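Local coordinates for agmatinase (Deinococcus radiodurans, PDB 1WOH), which probably hydrolyses agmatine to putrescine and urea, as a member of the arginase (ureohydrolase) family that binds two manganese ions per subunit, at residues W27-A32 against T79-G84; G43-A48 against P277-T282; D85-S90 against H97-E102; A216-G221 against A259-N264. All blocks are in the same frame, centred on the assembly; numbering follows the deposited sequence.

Interactions 1 and 3 follow each other in the chain: the first joins strand 80-85 to strand 31-36, and the second folds the loop leaving strand 80-85 back onto helix 93-108. Interaction 1 mixes backbone pairing with a polar exchange at its start, whereas interaction 3 is the most buried and sets aliphatic packing beside a single arginine bond. Interaction 2 joins two loops far apart in sequence, and interactions 3 and 4 are nested within the length of chain it closes; its arginine also serves another subunit, and interactions 2 and 3 both touch the fourth subunit. Interaction 4, on the other side of the chain's centre from both, is more exposed, touches no other chain of the assembly and includes a water.

Interaction 1. Residues W27-A32 against T79-G84; sequences WQADVA and TFADAG
Asp30 and Thr79 exchange hydrogen bonds both ways between backbone and side chain. The backbone N of Asp30 gives its hydrogen to Thr79 OG1 at 2.8 Å, and the backbone N of Thr79 returns one to Asp30 OD2, also at 2.8 Å, approaching on the anti side of the carboxylate. A weak bond from Thr79 OG1 to the same OD2 closes the set. Thr79 can do this because its OG1 sits between its own N and carbonyl carbon (chi1 63°), swung across to Asp30; short polar residues suit such an exchange. Regular parallel pairing then takes over: Val31 N donates to Thr79 O at 2.9 Å, and Val31 O accepts a weaker bond from Ala81 N. These strands, 31-36 and 80-85, lie at one margin of the chain's eight-stranded parallel sheet, the core of the arginase fold. On the side of Val31 and Phe80, Val31 CB stands over one face of the phenyl ring, 3.9 Å from its centroid, a CH-pi contact in which the two side chains run alongside each other; helix 284-302 covers them through Met294, Leu297 and Phe301. On the opposite side the strands carry alanines, with the Trp27 indole lying against them. Ala81 CB meets Ala29 CB at 3.9 Å and Trp27 CZ3 at 4.0 Å, the indole approaching obliquely while its NE1 bonds to Gln22 O. Val107 of helix 93-108 packs against Ala32 and Ala83.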
# COMPACT_ATOMS: atom_id res chain seq x y z
N TRP A 27 34.07 -9.31 22.95
CA TRP A 27 32.88 -10.02 23.38
C TRP A 27 32.88 -11.47 22.91
O TRP A 27 33.65 -11.86 22.03
CB TRP A 27 31.61 -9.34 22.86
CG TRP A 27 31.57 -9.24 21.36
CD1 TRP A 27 32.12 -8.26 20.59
CD2 TRP A 27 31.00 -10.20 20.46
NE1 TRP A 27 31.95 -8.55 19.26
CE2 TRP A 27 31.26 -9.74 19.15
CE3 TRP A 27 30.31 -11.40 20.62
CZ2 TRP A 27 30.86 -10.44 18.01
CZ3 TRP A 27 29.90 -12.10 19.49
CH2 TRP A 27 30.18 -11.62 18.20
N GLN A 28 32.01 -12.27 23.51
CA GLN A 28 31.85 -13.67 23.16
C GLN A 28 30.40 -14.06 23.40
O GLN A 28 29.81 -13.69 24.42
CB GLN A 28 32.77 -14.55 24.02
CG GLN A 28 34.25 -14.45 23.66
CD GLN A 28 35.13 -15.27 24.59
OE1 GLN A 28 34.93 -16.48 24.75
NE2 GLN A 28 36.12 -14.62 25.20
N ALA A 29 29.82 -14.78 22.45
CA ALA A 29 28.43 -15.22 22.58
C ALA A 29 28.23 -16.49 21.78
O ALA A 29 28.98 -16.77 20.85
CB ALA A 29 27.49 -14.14 22.10
N ASP A 30 27.22 -17.26 22.15
CA ASP A 30 26.95 -18.50 21.44
C ASP A 30 26.50 -18.20 20.01
O ASP A 30 26.92 -18.87 19.06
CB ASP A 30 25.88 -19.32 22.16
CG ASP A 30 26.33 -19.79 23.53
OD1 ASP A 30 27.49 -20.23 23.66
OD2 ASP A 30 25.52 -19.71 24.49
N VAL A 31 25.64 -17.19 19.88
CA VAL A 31 25.09 -16.78 18.59
C VAL A 31 25.30 -15.28 18.38
O VAL A 31 25.06 -14.49 19.29
CB VAL A 31 23.56 -17.05 18.54
CG1 VAL A 31 22.99 -16.62 17.19
CG2 VAL A 31 23.29 -18.52 18.78
N ALA A 32 25.73 -14.90 17.18
CA ALA A 32 25.95 -13.49 16.87
C ALA A 32 25.39 -13.18 15.49
O ALA A 32 25.67 -13.89 14.53
CB ALA A 32 27.45 -13.16 16.91
N THR A 79 23.54 -17.68 24.76
CA THR A 79 23.75 -16.24 24.66
C THR A 79 23.74 -15.73 23.22
O THR A 79 24.23 -16.40 22.30
CB THR A 79 25.08 -15.83 25.33
OG1 THR A 79 26.18 -16.44 24.65
CG2 THR A 79 25.09 -16.26 26.79
N PHE A 80 23.19 -14.53 23.05
CA PHE A 80 23.08 -13.86 21.75
C PHE A 80 23.75 -12.49 21.76
O PHE A 80 23.92 -11.86 22.80
CB PHE A 80 21.61 -13.65 21.37
CG PHE A 80 20.92 -14.89 20.88
CD1 PHE A 80 20.62 -15.93 21.75
CD2 PHE A 80 20.56 -15.00 19.54
CE1 PHE A 80 19.97 -17.08 21.29
CE2 PHE A 80 19.91 -16.15 19.06
CZ PHE A 80 19.61 -17.19 19.94
N ALA A 81 24.13 -12.03 20.57
CA ALA A 81 24.75 -10.72 20.41
C ALA A 81 24.40 -10.22 19.01
O ALA A 81 24.19 -11.02 18.10
CB ALA A 81 26.26 -10.81 20.57
N ASP A 82 24.32 -8.91 18.84
CA ASP A 82 24.03 -8.33 17.52
C ASP A 82 25.24 -7.47 17.18
O ASP A 82 25.44 -6.42 17.79
CB ASP A 82 22.76 -7.47 17.57
CG ASP A 82 22.33 -6.99 16.19
OD1 ASP A 82 23.22 -6.80 15.34
OD2 ASP A 82 21.12 -6.80 15.96
N ALA A 83 26.05 -7.91 16.22
CA ALA A 83 27.25 -7.17 15.84
C ALA A 83 26.95 -6.02 14.87
O ALA A 83 27.87 -5.42 14.31
CB ALA A 83 28.27 -8.11 15.22
N GLY A 84 25.67 -5.71 14.69
CA GLY A 84 25.30 -4.62 13.80
C GLY A 84 25.43 -4.99 12.34
O GLY A 84 25.33 -6.17 11.98

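Interaction 2. Residues G43-A48 against P277-T282; sequences GFRPGA and PNLDPT
Asn278 supplies the one hydrogen bond between these loops, from ND2 to Pro46 O at 3.0 Å. It is fairly straight, 160° at the hydrogen, and Pro46 O lies in the plane of the Asn278 amide. The first torsion of Asn278 (54°) holds CG between its own N and carbonyl carbon, turning the amide across to the facing backbone. Its other end is less well served: OD1 rests 3.2 Å from Gly47 CA, buried with no hydrogen-bonding partner in the model. Gly47 has to lack a side chain here, since a beta carbon would run into that oxygen, and its positive phi is also one that a larger residue would hardly tolerate. An alanine in place of Asn278 would probably leave Pro46 O without this donor and open a gap above Gly47.

The nonpolar part is a methyl laid on a charged plane. Leu279 CD1 sits over the centre of one face of the Arg45 guanidinium, 3.7 Å from CZ, while CD2 approaches NH1 at 4.0 Å. A bend at chi3 (-65°) turns the arginine's flat end to the leucine. Its N-H groups turn to other partners: NE to Ser242 O, and NH1 to Thr282 O of the third subunit. The Arg45 side chain lies about 9 Å from that of Asp231, a manganese ligand.

The chemistry thus divides one arginine between two tasks: one face takes hydrocarbon, while the N-H groups bond both their own chain and the third subunit, so that packing between the loops and joining of subunits depend on the same side chain.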
# COMPACT_ATOMS: atom_id res chain seq x y z
N GLY A 43 18.90 -8.69 -10.02
CA GLY A 43 18.51 -8.24 -11.34
C GLY A 43 17.10 -7.73 -11.54
O GLY A 43 16.78 -7.25 -12.63
N PHE A 44 16.26 -7.79 -10.51
CA PHE A 44 14.88 -7.35 -10.69
C PHE A 44 14.40 -6.25 -9.71
O PHE A 44 14.65 -5.06 -9.93
CB PHE A 44 13.98 -8.59 -10.63
CG PHE A 44 12.55 -8.35 -11.07
CD1 PHE A 44 11.55 -9.25 -10.69
CD2 PHE A 44 12.19 -7.25 -11.84
CE1 PHE A 44 10.23 -9.06 -11.07
CE2 PHE A 44 10.87 -7.04 -12.22
CZ PHE A 44 9.88 -7.95 -11.83
N ARG A 45 13.74 -6.66 -8.64
CA ARG A 45 13.17 -5.70 -7.67
C ARG A 45 13.97 -5.50 -6.38
O ARG A 45 14.09 -6.40 -5.57
CB ARG A 45 11.73 -6.15 -7.33
CG ARG A 45 10.84 -6.29 -8.56
CD ARG A 45 9.41 -6.70 -8.19
NE ARG A 45 9.35 -8.03 -7.59
CZ ARG A 45 8.24 -8.55 -7.06
NH1 ARG A 45 7.11 -7.85 -7.07
NH2 ARG A 45 8.26 -9.76 -6.51
N PRO A 46 14.49 -4.28 -6.16
CA PRO A 46 15.28 -3.96 -4.96
C PRO A 46 14.46 -3.93 -3.68
O PRO A 46 13.22 -3.91 -3.72
CB PRO A 46 15.87 -2.58 -5.26
CG PRO A 46 15.54 -2.30 -6.69
CD PRO A 46 14.28 -3.07 -6.96
N GLY A 47 15.14 -3.89 -2.54
CA GLY A 47 14.46 -3.83 -1.27
C GLY A 47 15.13 -4.66 -0.19
O GLY A 47 14.93 -4.41 1.00
N ALA A 48 15.91 -5.65 -0.61
CA ALA A 48 16.60 -6.51 0.34
C ALA A 48 17.58 -5.74 1.23
O ALA A 48 18.03 -6.26 2.25
CB ALA A 48 17.31 -7.65 -0.39
N PRO A 277 11.17 -6.72 2.35
CA PRO A 277 10.05 -6.26 3.18
C PRO A 277 9.10 -5.31 2.47
O PRO A 277 7.89 -5.31 2.73
CB PRO A 277 10.75 -5.57 4.36
CG PRO A 277 12.09 -6.22 4.40
CD PRO A 277 12.46 -6.33 2.95
N ASN A 278 9.65 -4.50 1.58
CA ASN A 278 8.88 -3.52 0.83
C ASN A 278 7.91 -4.17 -0.15
O ASN A 278 6.99 -3.50 -0.65
CB ASN A 278 9.83 -2.61 0.06
CG ASN A 278 10.79 -3.38 -0.82
OD1 ASN A 278 11.43 -4.33 -0.36
ND2 ASN A 278 10.90 -2.98 -2.08
N LEU A 279 8.11 -5.45 -0.43
CA LEU A 279 7.25 -6.17 -1.36
C LEU A 279 6.17 -7.00 -0.67
O LEU A 279 5.45 -7.75 -1.33
CB LEU A 279 8.09 -7.07 -2.27
CG LEU A 279 9.04 -6.29 -3.19
CD1 LEU A 279 9.86 -7.27 -4.01
CD2 LEU A 279 8.25 -5.37 -4.11
N ASP A 280 6.07 -6.88 0.65
CA ASP A 280 5.02 -7.60 1.38
C ASP A 280 4.45 -6.66 2.44
O ASP A 280 4.93 -6.62 3.57
CB ASP A 280 5.56 -8.85 2.07
CG ASP A 280 4.47 -9.60 2.84
OD1 ASP A 280 4.77 -10.65 3.44
OD2 ASP A 280 3.32 -9.11 2.84
N PRO A 281 3.42 -5.90 2.08
CA PRO A 281 2.82 -4.97 3.05
C PRO A 281 2.10 -5.62 4.22
O PRO A 281 1.72 -4.94 5.17
CB PRO A 281 1.90 -4.11 2.19
CG PRO A 281 1.52 -5.03 1.07
CD PRO A 281 2.81 -5.74 0.75
N THR A 282 1.91 -6.94 4.17
CA THR A 282 1.25 -7.63 5.27
C THR A 282 2.26 -7.89 6.37
O THR A 282 1.89 -8.16 7.52
CB THR A 282 0.68 -9.01 4.84
OG1 THR A 282 1.75 -9.94 4.66
CG2 THR A 282 -0.12 -8.88 3.54

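Interaction 3. Residues D85-S90 against H97-E102; sequences DVILPS and HDRITE
Arg99 NH1 donates to the backbone O of Ile87 at 3.0 Å, an almost straight bond (163°) that leaves in the guanidinium plane but reaches the carbonyl from above its own plane. Arg99 is extended from CG to NE, so its shaft passes the same carbonyl on the way, with CD 3.0 Å from Ile87 O. Pro89 lies beside NH1, its CD 3.9 Å off, the two side chains running antiparallel as they pass. The other terminal nitrogen, NH2, forms a salt bridge with Asp154 of the fourth subunit, so the arginine ties helix 93-108 both to the loop 85-90 and to a neighbouring chain. A long, cationic, many-armed side chain suits this position on the helix surface. A leucine here would probably leave Ile87 O without this donor and Asp154 of the fourth subunit without its mate.

Beside the arginine the contact becomes aliphatic. Val86 CG1, carried anti to its own N (chi1 179°), presses on the helix backbone 3.6 Å from Arg99 O, and meets Ile100 CG1 at 4.0 Å. Leu88 sets off away from the helix but its CD2 comes back to Ile100 CG1, also at 4.0 Å. Branched aliphatic residues suit this buried packing between loop and helix; Val36 of strand 31-36 packs on both Val86 and Ile100, and Leu127 of helix 124-128 on Ile100.

The segment 85-90 is the link from strand 80-85 to helix 93-108, which in turn leads to the parallel strand 114-118: a beta-alpha-beta crossover, the repeating connection of the arginase alpha/beta fold.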
# COMPACT_ATOMS: atom_id res chain seq x y z
N ASP A 85 25.65 -3.99 11.49
CA ASP A 85 25.77 -4.21 10.05
C ASP A 85 27.16 -3.89 9.53
O ASP A 85 27.87 -3.05 10.08
CB ASP A 85 24.81 -3.32 9.26
CG ASP A 85 23.35 -3.69 9.47
OD1 ASP A 85 23.05 -4.78 9.98
OD2 ASP A 85 22.50 -2.86 9.08
N VAL A 86 27.53 -4.56 8.44
CA VAL A 86 28.80 -4.29 7.79
C VAL A 86 28.64 -2.86 7.25
O VAL A 86 27.56 -2.50 6.75
CB VAL A 86 29.03 -5.27 6.61
CG1 VAL A 86 30.36 -4.97 5.92
CG2 VAL A 86 29.01 -6.71 7.12
N ILE A 87 29.68 -2.04 7.36
CA ILE A 87 29.61 -0.68 6.84
C ILE A 87 29.92 -0.76 5.36
O ILE A 87 31.06 -0.96 4.96
CB ILE A 87 30.62 0.25 7.53
CG1 ILE A 87 30.29 0.36 9.02
CG2 ILE A 87 30.58 1.63 6.88
CD1 ILE A 87 31.26 1.20 9.81
N LEU A 88 28.88 -0.60 4.55
CA LEU A 88 29.02 -0.70 3.12
C LEU A 88 29.19 0.63 2.42
O LEU A 88 28.64 1.64 2.84
CB LEU A 88 27.79 -1.39 2.53
CG LEU A 88 27.48 -2.78 3.10
CD1 LEU A 88 26.09 -3.21 2.67
CD2 LEU A 88 28.54 -3.76 2.61
N PRO A 89 29.98 0.64 1.33
CA PRO A 89 30.18 1.88 0.58
C PRO A 89 29.03 1.91 -0.42
O PRO A 89 28.20 1.01 -0.42
CB PRO A 89 31.50 1.62 -0.13
CG PRO A 89 31.38 0.16 -0.48
CD PRO A 89 30.83 -0.44 0.81
N SER A 90 28.96 2.95 -1.24
CA SER A 90 27.94 3.00 -2.28
C SER A 90 28.67 2.36 -3.46
O SER A 90 29.88 2.54 -3.60
CB SER A 90 27.54 4.44 -2.60
OG SER A 90 26.71 4.97 -1.58
N HIS A 97 32.57 -6.36 -0.81
CA HIS A 97 32.90 -7.77 -0.56
C HIS A 97 33.99 -7.91 0.50
O HIS A 97 33.88 -8.74 1.41
CB HIS A 97 33.37 -8.44 -1.85
CG HIS A 97 32.32 -8.55 -2.91
ND1 HIS A 97 32.61 -8.89 -4.21
CD2 HIS A 97 30.97 -8.37 -2.86
CE1 HIS A 97 31.49 -8.91 -4.92
NE2 HIS A 97 30.48 -8.60 -4.12
N ASP A 98 35.05 -7.12 0.38
CA ASP A 98 36.14 -7.22 1.34
C ASP A 98 35.67 -6.86 2.74
O ASP A 98 36.08 -7.49 3.71
CB ASP A 98 37.31 -6.33 0.91
CG ASP A 98 37.95 -6.81 -0.39
OD1 ASP A 98 37.77 -7.99 -0.75
OD2 ASP A 98 38.66 -6.01 -1.04
N ARG A 99 34.82 -5.85 2.86
CA ARG A 99 34.33 -5.45 4.17
C ARG A 99 33.43 -6.52 4.78
O ARG A 99 33.46 -6.74 5.99
CB ARG A 99 33.60 -4.12 4.09
CG ARG A 99 34.55 -2.96 3.87
CD ARG A 99 33.90 -1.64 4.17
NE ARG A 99 34.76 -0.52 3.80
CZ ARG A 99 34.30 0.70 3.58
NH1 ARG A 99 33.00 0.95 3.69
NH2 ARG A 99 35.13 1.67 3.23
N ILE A 100 32.63 -7.17 3.95
CA ILE A 100 31.73 -8.23 4.41
C ILE A 100 32.53 -9.42 4.93
O ILE A 100 32.23 -9.97 6.00
CB ILE A 100 30.80 -8.69 3.26
CG1 ILE A 100 29.86 -7.54 2.87
CG2 ILE A 100 29.99 -9.91 3.69
CD1 ILE A 100 29.12 -7.75 1.56
N THR A 101 33.55 -9.83 4.18
CA THR A 101 34.39 -10.95 4.59
C THR A 101 35.13 -10.65 5.90
O THR A 101 35.21 -11.51 6.79
CB THR A 101 35.44 -11.29 3.52
OG1 THR A 101 34.77 -11.66 2.31
CG2 THR A 101 36.33 -12.45 3.99
N GLU A 102 35.66 -9.44 6.02
CA GLU A 102 36.39 -9.06 7.22
C GLU A 102 35.48 -9.05 8.44
O GLU A 102 35.84 -9.59 9.49
CB GLU A 102 37.05 -7.68 7.04
CG GLU A 102 37.78 -7.16 8.28
CD GLU A 102 38.86 -8.11 8.78
OE1 GLU A 102 39.44 -7.84 9.86
OE2 GLU A 102 39.14 -9.13 8.11

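Interaction 4. Residues A216-G221 against A259-N264; sequences AQLPRG and AAAAAN
Leu218 reaches Ala260 and Ala261 because its first two torsions (-62° and 177°) set CG opposite its carbonyl carbon and stretch the branch out to the helix. CD1 comes to 4.0 Å from Ala260 CB and 4.3 Å from Ala261 CB. Alanines suit this place: with only a methyl on each, the helix leaves room for the leucine tip to settle close to its backbone, 4.1 Å from Ala261 N. Farther in, Ala261 touches Phe226 of strand 223-229, while Pro219 leans on Val140 of strand 137-142.

The polar half of the contact lies nearer the surface. Gly221 N donates to Asn264 O over 2.7 Å, a nearly linear bond at 169°. Gly221 has a positive phi, a backbone shape that glycine adopts with ease, and this turns the chain as it leaves the loop. Alongside, Arg220 CG lies 4.5 Å from Asn264 CB. Asn264 also turns its amide back toward the preceding turn, ND2 giving a weak bond to Ala260 O.

A water fills in where protein groups do not meet directly. It donates to Pro219 O at 2.8 Å and to Ala260 O, bridging a loop carbonyl and a helix carbonyl, weakly on the helix side; Asn265 ND2 also donates to Pro219 O and to Ala261 O.

Helix 251-264 follows strand 223-229 and leads to the neighbouring parallel strand 266-273, and the loop 216-221 enters the first of these strands. The contact thus joins both approaches to the sheet in a beta-alpha-beta crossover of the arginase fold, at the amino ends of the strands and away from the manganese ligands.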
# COMPACT_ATOMS: atom_id res chain seq x y z
N ALA A 216 16.98 -37.90 3.21
CA ALA A 216 17.99 -38.95 3.14
C ALA A 216 19.18 -38.55 2.27
O ALA A 216 20.24 -39.18 2.33
CB ALA A 216 17.36 -40.24 2.61
N GLN A 217 19.00 -37.51 1.46
CA GLN A 217 20.08 -37.04 0.60
C GLN A 217 20.93 -35.96 1.26
O GLN A 217 21.99 -35.61 0.75
CB GLN A 217 19.52 -36.49 -0.71
CG GLN A 217 18.72 -37.48 -1.53
CD GLN A 217 18.26 -36.89 -2.85
OE1 GLN A 217 19.08 -36.52 -3.69
NE2 GLN A 217 16.95 -36.80 -3.04
N LEU A 218 20.47 -35.44 2.39
CA LEU A 218 21.21 -34.40 3.10
C LEU A 218 22.52 -34.93 3.68
O LEU A 218 22.65 -36.12 3.95
CB LEU A 218 20.35 -33.79 4.21
CG LEU A 218 19.07 -33.09 3.73
CD1 LEU A 218 18.29 -32.62 4.95
CD2 LEU A 218 19.41 -31.92 2.83
N PRO A 219 23.51 -34.04 3.89
CA PRO A 219 24.81 -34.43 4.44
C PRO A 219 24.74 -34.97 5.87
O PRO A 219 23.80 -34.69 6.61
CB PRO A 219 25.62 -33.13 4.34
CG PRO A 219 24.57 -32.07 4.46
CD PRO A 219 23.47 -32.60 3.59
N ARG A 220 25.75 -35.75 6.24
CA ARG A 220 25.82 -36.32 7.58
C ARG A 220 27.24 -36.27 8.14
O ARG A 220 28.19 -36.65 7.46
CB ARG A 220 25.33 -37.77 7.55
CG ARG A 220 23.87 -37.90 7.17
CD ARG A 220 23.43 -39.36 7.11
NE ARG A 220 21.98 -39.47 6.91
CZ ARG A 220 21.33 -39.00 5.86
NH1 ARG A 220 21.98 -38.38 4.88
NH2 ARG A 220 20.01 -39.15 5.77
N GLY A 221 27.36 -35.78 9.37
CA GLY A 221 28.66 -35.68 10.02
C GLY A 221 29.60 -34.68 9.38
O GLY A 221 30.82 -34.76 9.57
N ALA A 259 15.99 -28.69 10.03
CA ALA A 259 16.05 -29.43 11.29
C ALA A 259 16.81 -30.74 11.11
O ALA A 259 17.63 -31.11 11.95
CB ALA A 259 14.63 -29.70 11.79
N ALA A 260 16.53 -31.44 10.01
CA ALA A 260 17.19 -32.71 9.73
C ALA A 260 18.69 -32.53 9.60
O ALA A 260 19.48 -33.30 10.16
CB ALA A 260 16.61 -33.32 8.46
N ALA A 261 19.09 -31.50 8.85
CA ALA A 261 20.50 -31.24 8.66
C ALA A 261 21.18 -30.82 9.96
O ALA A 261 22.31 -31.22 10.24
CB ALA A 261 20.69 -30.15 7.59
N ALA A 262 20.48 -30.03 10.78
CA ALA A 262 21.03 -29.54 12.04
C ALA A 262 21.25 -30.66 13.06
O ALA A 262 22.13 -30.57 13.92
CB ALA A 262 20.10 -28.49 12.64
N ALA A 263 20.46 -31.72 12.94
CA ALA A 263 20.55 -32.85 13.87
C ALA A 263 21.68 -33.82 13.58
O ALA A 263 22.10 -34.56 14.46
CB ALA A 263 19.22 -33.60 13.88
N ASN A 264 22.18 -33.82 12.34
CA ASN A 264 23.22 -34.76 11.95
C ASN A 264 24.52 -34.14 11.47
O ASN A 264 25.36 -34.83 10.91
CB ASN A 264 22.69 -35.68 10.85
CG ASN A 264 21.45 -36.43 11.27
OD1 ASN A 264 21.50 -37.28 12.16
ND2 ASN A 264 20.32 -36.13 10.63
O HOH W 1 21.15 -34.51 7.57